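Local coordinates for protein polyketide synthase PksJ (Bacillus subtilis subsp. subtilis, PDB 4J1Q) that catalyses, through its NADPH-binding ketoreductase domain, the stereoselective reduction of alpha- and beta-keto groups of intermediates on the bacillaene polyketide assembly line, at residues 236-241 / 259-264; 205-210 / 229-234. All coordinates share one frame; numbering follows the deposited sequence.

Contact 1 of 2, residues 236-241 / 259-264. With NDP (NADPH dihydro-nicotinamide-adenine-dinucleotide phosphate), chain B.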
# COMPACT_ATOMS: atom_id res chain seq x y z
N ARG A 236 -16.61 6.22 -9.40
CA ARG A 236 -17.60 7.24 -9.10
C ARG A 236 -18.26 7.86 -10.33
O ARG A 236 -19.44 8.16 -10.30
CB ARG A 236 -17.01 8.34 -8.23
CG ARG A 236 -16.48 7.87 -6.90
CD ARG A 236 -15.60 8.95 -6.25
NE ARG A 236 -14.43 9.28 -7.06
CZ ARG A 236 -13.51 10.17 -6.72
NH1 ARG A 236 -12.50 10.44 -7.54
NH2 ARG A 236 -13.63 10.85 -5.59
N SER A 237 -17.48 8.19 -11.34
CA SER A 237 -17.97 9.05 -12.40
C SER A 237 -19.02 8.32 -13.23
O SER A 237 -18.95 7.10 -13.41
CB SER A 237 -16.83 9.45 -13.33
OG SER A 237 -15.93 10.29 -12.67
N VAL A 238 -20.02 9.06 -13.69
CA VAL A 238 -20.73 8.75 -14.92
C VAL A 238 -19.76 8.55 -16.09
O VAL A 238 -18.86 9.36 -16.29
CB VAL A 238 -21.74 9.87 -15.26
CG1 VAL A 238 -22.44 9.59 -16.59
CG2 VAL A 238 -22.75 10.01 -14.14
N LEU A 239 -19.97 7.52 -16.89
CA LEU A 239 -19.13 7.27 -18.05
C LEU A 239 -19.26 8.36 -19.08
O LEU A 239 -20.37 8.70 -19.48
CB LEU A 239 -19.52 5.93 -18.70
CG LEU A 239 -18.98 4.66 -18.06
CD1 LEU A 239 -19.24 3.46 -18.95
CD2 LEU A 239 -17.50 4.77 -17.72
N SER A 240 -18.12 8.86 -19.57
CA SER A 240 -18.12 9.67 -20.79
C SER A 240 -18.36 8.79 -22.01
O SER A 240 -18.40 7.57 -21.90
CB SER A 240 -16.80 10.43 -20.93
OG SER A 240 -15.70 9.54 -20.97
N GLU A 241 -18.54 9.43 -23.17
CA GLU A 241 -18.87 8.70 -24.40
C GLU A 241 -17.76 7.73 -24.78
O GLU A 241 -18.02 6.57 -25.10
CB GLU A 241 -19.12 9.69 -25.55
CG GLU A 241 -20.33 10.58 -25.35
CD GLU A 241 -20.51 11.57 -26.49
OE1 GLU A 241 -19.60 12.41 -26.68
OE2 GLU A 241 -21.53 11.49 -27.21
N TYR A 259 -21.00 -1.41 -15.83
CA TYR A 259 -20.39 -0.37 -15.01
C TYR A 259 -21.27 0.03 -13.84
O TYR A 259 -22.37 0.52 -14.02
CB TYR A 259 -20.03 0.85 -15.84
CG TYR A 259 -19.46 1.98 -14.99
CD1 TYR A 259 -18.14 1.94 -14.55
CD2 TYR A 259 -20.25 3.06 -14.59
CE1 TYR A 259 -17.61 2.95 -13.78
CE2 TYR A 259 -19.73 4.07 -13.82
CZ TYR A 259 -18.41 4.01 -13.42
OH TYR A 259 -17.87 5.01 -12.66
N ARG A 260 -20.80 -0.18 -12.62
CA ARG A 260 -21.69 0.01 -11.50
C ARG A 260 -21.54 1.32 -10.73
O ARG A 260 -22.29 1.56 -9.79
CB ARG A 260 -21.68 -1.20 -10.56
CG ARG A 260 -22.47 -0.99 -9.27
CD ARG A 260 -23.95 -0.72 -9.54
NE ARG A 260 -24.72 -0.57 -8.31
CZ ARG A 260 -26.05 -0.49 -8.25
NH1 ARG A 260 -26.77 -0.52 -9.37
NH2 ARG A 260 -26.66 -0.38 -7.08
N GLU A 261 -20.67 2.21 -11.17
CA GLU A 261 -20.81 3.58 -10.70
C GLU A 261 -21.07 3.62 -9.17
O GLU A 261 -22.14 4.05 -8.74
CB GLU A 261 -21.98 4.24 -11.42
CG GLU A 261 -21.72 5.66 -11.87
CD GLU A 261 -22.96 6.33 -12.46
OE1 GLU A 261 -23.63 7.10 -11.73
OE2 GLU A 261 -23.21 6.18 -13.68
N ALA A 262 -20.11 3.15 -8.37
CA ALA A 262 -20.22 3.17 -6.91
C ALA A 262 -18.96 3.76 -6.27
O ALA A 262 -17.87 3.66 -6.83
CB ALA A 262 -20.46 1.76 -6.37
N ASP A 263 -19.12 4.37 -5.09
CA ASP A 263 -18.00 4.94 -4.33
C ASP A 263 -17.52 3.98 -3.25
O ASP A 263 -18.22 3.76 -2.26
CB ASP A 263 -18.45 6.23 -3.66
CG ASP A 263 -17.29 7.00 -3.00
OD1 ASP A 263 -16.32 6.36 -2.53
OD2 ASP A 263 -17.39 8.25 -2.92
N VAL A 264 -16.29 3.46 -3.39
CA VAL A 264 -15.79 2.45 -2.44
C VAL A 264 -15.67 2.99 -1.00
O VAL A 264 -15.69 2.21 -0.04
CB VAL A 264 -14.44 1.82 -2.87
CG1 VAL A 264 -14.61 0.97 -4.10
CG2 VAL A 264 -13.37 2.88 -3.10
PA NDP B . -6.61 6.26 -12.74
O1A NDP B . -6.78 7.53 -11.90
O2A NDP B . -6.72 6.23 -14.23
O5B NDP B . -7.56 5.13 -12.13
C5B NDP B . -8.10 5.25 -10.82
C4B NDP B . -9.60 5.04 -10.97
O4B NDP B . -10.18 4.93 -9.67
C3B NDP B . -10.25 6.26 -11.59
O3B NDP B . -10.91 5.75 -12.78
C2B NDP B . -11.26 6.75 -10.56
O2B NDP B . -12.56 7.00 -11.20
C1B NDP B . -11.45 5.57 -9.64
N9A NDP B . -11.71 6.09 -8.26
C8A NDP B . -11.04 7.11 -7.61
N7A NDP B . -11.61 7.25 -6.36
C5A NDP B . -12.60 6.27 -6.21
C6A NDP B . -13.50 5.94 -5.19
N6A NDP B . -13.56 6.64 -4.01
N1A NDP B . -14.37 4.90 -5.38
C2A NDP B . -14.39 4.23 -6.55
N3A NDP B . -13.56 4.56 -7.57
C4A NDP B . -12.63 5.55 -7.41
O3 NDP B . -5.20 5.62 -12.31
PN NDP B . -4.70 4.23 -12.93
O1N NDP B . -3.40 4.61 -13.64
O2N NDP B . -5.85 3.46 -13.57
O5D NDP B . -4.29 3.42 -11.59
C5D NDP B . -4.94 2.21 -11.18
C4D NDP B . -4.43 1.86 -9.76
O4D NDP B . -3.05 1.43 -9.86
C3D NDP B . -4.43 3.10 -8.85
O3D NDP B . -4.89 2.76 -7.52
C2D NDP B . -2.99 3.54 -8.84
O2D NDP B . -2.69 4.12 -7.57
C1D NDP B . -2.19 2.25 -9.10
N1N NDP B . -0.95 2.54 -9.85
C2N NDP B . -0.98 3.01 -11.12
C3N NDP B . 0.21 3.34 -11.81
C7N NDP B . 0.15 3.85 -13.25
O7N NDP B . 1.19 3.82 -13.93
N7N NDP B . -0.98 4.42 -13.74
C4N NDP B . 1.46 3.23 -11.15
C5N NDP B . 1.46 2.77 -9.82
C6N NDP B . 0.23 2.44 -9.19
P2B NDP B . -13.61 8.07 -10.59
O1X NDP B . -12.74 9.33 -10.41
O2X NDP B . -14.65 8.05 -11.70
O3X NDP B . -14.10 7.50 -9.27
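Y259 gives its phenol proton to the backbone carbonyl of S237 in a very short hydrogen bond, OH to O 2.5 Å, that ties the loop after one strand of the Rossmann fold to Y259 and the loop it leads into. The acceptor sits near the plane of the ring, at its edge. L239 covers one face of the ring, with CD2 in a CH-pi contact 4.2 Å from the centroid and almost on the ring normal.

Beyond this bond the two loops run on together along the adenosine end of NADPH, with R236 CD against D263 OD2 at 3.8 Å. The bend of R236 at chi3 (-61°) brings NE onto O3X of the 2'-phosphate, 2.9 Å away, the oxygen already held by the residue's own amide N at 2.8 Å. One face of the same guanidinium lies against adenine N7A. D263 OD1 accepts from adenine N6A and from S265 N. The adenine N1A is bound by V264 N at 3.1 Å.

All three terminal phosphate oxygens thus receive protein donors, O1X from R236 NH1, O3X from R236 N and NE, O2X from S237 N and OG, an arrangement consistent with preference for NADPH over NADH.

Contact 2 of 2, residues 205-210 / 229-234. With NDP (NADPH dihydro-nicotinamide-adenine-dinucleotide phosphate), chain B.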
# COMPACT_ATOMS: atom_id res chain seq x y z
N TYR A 205 -15.47 -11.25 -12.45
CA TYR A 205 -14.37 -10.43 -11.96
C TYR A 205 -14.85 -8.99 -11.89
O TYR A 205 -15.54 -8.51 -12.79
CB TYR A 205 -13.15 -10.56 -12.88
CG TYR A 205 -12.73 -12.00 -13.12
CD1 TYR A 205 -12.37 -12.83 -12.05
CD2 TYR A 205 -12.81 -12.57 -14.40
CE1 TYR A 205 -12.06 -14.18 -12.26
CE2 TYR A 205 -12.48 -13.90 -14.62
CZ TYR A 205 -12.13 -14.71 -13.55
OH TYR A 205 -11.83 -16.03 -13.79
N LEU A 206 -14.54 -8.33 -10.77
CA LEU A 206 -14.66 -6.89 -10.67
C LEU A 206 -13.34 -6.16 -10.48
O LEU A 206 -12.40 -6.64 -9.84
CB LEU A 206 -15.68 -6.46 -9.62
CG LEU A 206 -15.29 -6.43 -8.15
CD1 LEU A 206 -16.15 -5.45 -7.39
CD2 LEU A 206 -15.52 -7.83 -7.61
N ILE A 207 -13.32 -4.95 -11.02
CA ILE A 207 -12.21 -4.07 -10.88
C ILE A 207 -12.77 -2.75 -10.37
O ILE A 207 -13.51 -2.05 -11.09
CB ILE A 207 -11.51 -3.86 -12.24
CG1 ILE A 207 -11.38 -5.19 -12.99
CG2 ILE A 207 -10.17 -3.18 -12.04
CD1 ILE A 207 -10.58 -5.12 -14.27
N THR A 208 -12.51 -2.46 -9.09
CA THR A 208 -12.79 -1.15 -8.57
C THR A 208 -11.76 -0.23 -9.15
O THR A 208 -10.64 -0.65 -9.40
CB THR A 208 -12.69 -1.11 -7.04
OG1 THR A 208 -11.31 -1.18 -6.65
CG2 THR A 208 -13.46 -2.26 -6.45
N GLY A 209 -12.16 1.00 -9.46
CA GLY A 209 -11.37 1.88 -10.32
C GLY A 209 -11.33 1.36 -11.74
O GLY A 209 -10.40 1.66 -12.49
N GLY A 210 -12.32 0.56 -12.11
CA GLY A 210 -12.28 -0.21 -13.33
C GLY A 210 -12.31 0.61 -14.62
O GLY A 210 -11.80 0.17 -15.65
N SER A 229 -16.74 -14.28 -20.22
CA SER A 229 -16.51 -13.76 -18.88
C SER A 229 -17.46 -12.64 -18.48
O SER A 229 -18.09 -12.01 -19.35
CB SER A 229 -15.07 -13.29 -18.74
OG SER A 229 -14.81 -12.22 -19.64
N THR A 230 -17.56 -12.39 -17.18
CA THR A 230 -18.29 -11.22 -16.67
C THR A 230 -17.37 -10.26 -15.90
O THR A 230 -16.71 -10.64 -14.94
CB THR A 230 -19.47 -11.64 -15.76
OG1 THR A 230 -20.45 -12.32 -16.55
CG2 THR A 230 -20.11 -10.43 -15.13
N ILE A 231 -17.31 -9.02 -16.37
CA ILE A 231 -16.42 -8.03 -15.80
C ILE A 231 -17.22 -6.83 -15.32
O ILE A 231 -17.79 -6.11 -16.13
CB ILE A 231 -15.39 -7.56 -16.84
CG1 ILE A 231 -14.94 -8.74 -17.71
CG2 ILE A 231 -14.21 -6.90 -16.15
CD1 ILE A 231 -13.92 -8.37 -18.77
N VAL A 232 -17.27 -6.65 -13.99
CA VAL A 232 -17.96 -5.51 -13.39
C VAL A 232 -16.96 -4.41 -13.05
O VAL A 232 -16.19 -4.52 -12.10
CB VAL A 232 -18.73 -5.91 -12.11
CG1 VAL A 232 -19.37 -4.69 -11.45
CG2 VAL A 232 -19.81 -6.92 -12.46
N LEU A 233 -16.96 -3.36 -13.87
CA LEU A 233 -16.13 -2.19 -13.63
C LEU A 233 -16.85 -1.17 -12.80
O LEU A 233 -17.99 -0.81 -13.09
CB LEU A 233 -15.74 -1.56 -14.95
CG LEU A 233 -15.10 -2.50 -15.98
CD1 LEU A 233 -14.64 -1.72 -17.21
CD2 LEU A 233 -13.95 -3.26 -15.33
N THR A 234 -16.18 -0.64 -11.78
CA THR A 234 -16.79 0.36 -10.92
C THR A 234 -15.92 1.58 -10.66
O THR A 234 -14.70 1.49 -10.72
CB THR A 234 -17.25 -0.26 -9.60
OG1 THR A 234 -18.09 0.68 -8.91
CG2 THR A 234 -16.04 -0.57 -8.71
PA NDP B . -6.61 6.26 -12.74
O1A NDP B . -6.78 7.53 -11.90
O2A NDP B . -6.72 6.23 -14.23
O5B NDP B . -7.56 5.13 -12.13
C5B NDP B . -8.10 5.25 -10.82
C4B NDP B . -9.60 5.04 -10.97
O4B NDP B . -10.18 4.93 -9.67
C3B NDP B . -10.25 6.26 -11.59
O3B NDP B . -10.91 5.75 -12.78
C2B NDP B . -11.26 6.75 -10.56
O2B NDP B . -12.56 7.00 -11.20
C1B NDP B . -11.45 5.57 -9.64
N9A NDP B . -11.71 6.09 -8.26
C8A NDP B . -11.04 7.11 -7.61
N7A NDP B . -11.61 7.25 -6.36
C5A NDP B . -12.60 6.27 -6.21
C6A NDP B . -13.50 5.94 -5.19
N6A NDP B . -13.56 6.64 -4.01
N1A NDP B . -14.37 4.90 -5.38
C2A NDP B . -14.39 4.23 -6.55
N3A NDP B . -13.56 4.56 -7.57
C4A NDP B . -12.63 5.55 -7.41
O3 NDP B . -5.20 5.62 -12.31
PN NDP B . -4.70 4.23 -12.93
O1N NDP B . -3.40 4.61 -13.64
O2N NDP B . -5.85 3.46 -13.57
O5D NDP B . -4.29 3.42 -11.59
C5D NDP B . -4.94 2.21 -11.18
C4D NDP B . -4.43 1.86 -9.76
O4D NDP B . -3.05 1.43 -9.86
C3D NDP B . -4.43 3.10 -8.85
O3D NDP B . -4.89 2.76 -7.52
C2D NDP B . -2.99 3.54 -8.84
O2D NDP B . -2.69 4.12 -7.57
C1D NDP B . -2.19 2.25 -9.10
N1N NDP B . -0.95 2.54 -9.85
C2N NDP B . -0.98 3.01 -11.12
C3N NDP B . 0.21 3.34 -11.81
C7N NDP B . 0.15 3.85 -13.25
O7N NDP B . 1.19 3.82 -13.93
N7N NDP B . -0.98 4.42 -13.74
C4N NDP B . 1.46 3.23 -11.15
C5N NDP B . 1.46 2.77 -9.82
C6N NDP B . 0.23 2.44 -9.19
P2B NDP B . -13.61 8.07 -10.59
O1X NDP B . -12.74 9.33 -10.41
O2X NDP B . -14.65 8.05 -11.70
O3X NDP B . -14.10 7.50 -9.27
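Y205 and I231 begin a run of four parallel bridges between strands 205-208 and 230-234, the two strands of a Rossmann beta-alpha-beta unit whose connection is helix 213-226. Four backbone bonds join them. Y205 N donates to T230 O at 2.8 Å, nearly straight at 176°, and Y205 O accepts from V232 N. Next, I207 N donates to V232 O at 3.1 Å, and I207 O takes T234 N. Y205 and I207 therefore spend both their amide and their carbonyl on this neighbour, while L206 and T208 turn theirs to strand 286-289 and the loop after it. Where the strand ends, a type II turn from I207 to G210 brings G210 N back to T234 O at 2.9 Å. V232 and T234 thus have both N and O engaged by 205-210.

Four of the polar side chains find partners outside the two strands. T234 OG1 bonds to A262 N, T208 OG1 has weak bonds to G290 N and A291 N, Y205 OH meets R200 N, and S229 OG meets T226 OG1.

I207 and L233 lie side by side on the face that helix 213-226 covers, CG1 to CD2 4.0 Å. On the other face L206 and V232 meet through their CB atoms, and T208 runs alongside T234. With OG1 of T234 anti to the backbone N (chi1 -168°), its methyl CG2 is set against T208, 3.3 Å from T208 CA. The turn carries the strand to the cofactor: G209, at positive phi, places its CA 3.3 Å from ribose O4B of NADPH.

Contact 2 closes before contact 1 opens along the chain, and they lie about 11 Å apart, centre to centre, within the ketoreductase domain. Strand 230-234 belongs to contact 2 and runs directly into the loop of contact 1; helix 241-252 and strand 256-259 then lead to the second loop, so that strands 204-208, 230-234 and 256-259 are successive neighbours. The join is direct: R260 N probably bonds to L233 O, and Y259 CD1 packs against the same oxygen. Contact 2 is buried, whereas contact 1 lies at the surface. Both touch NADPH, the buried pair at the adenosine ribose and the surface loops at adenine and 2'-phosphate, so adjacent strand ends contribute neighbouring parts of the adenosine side of the site.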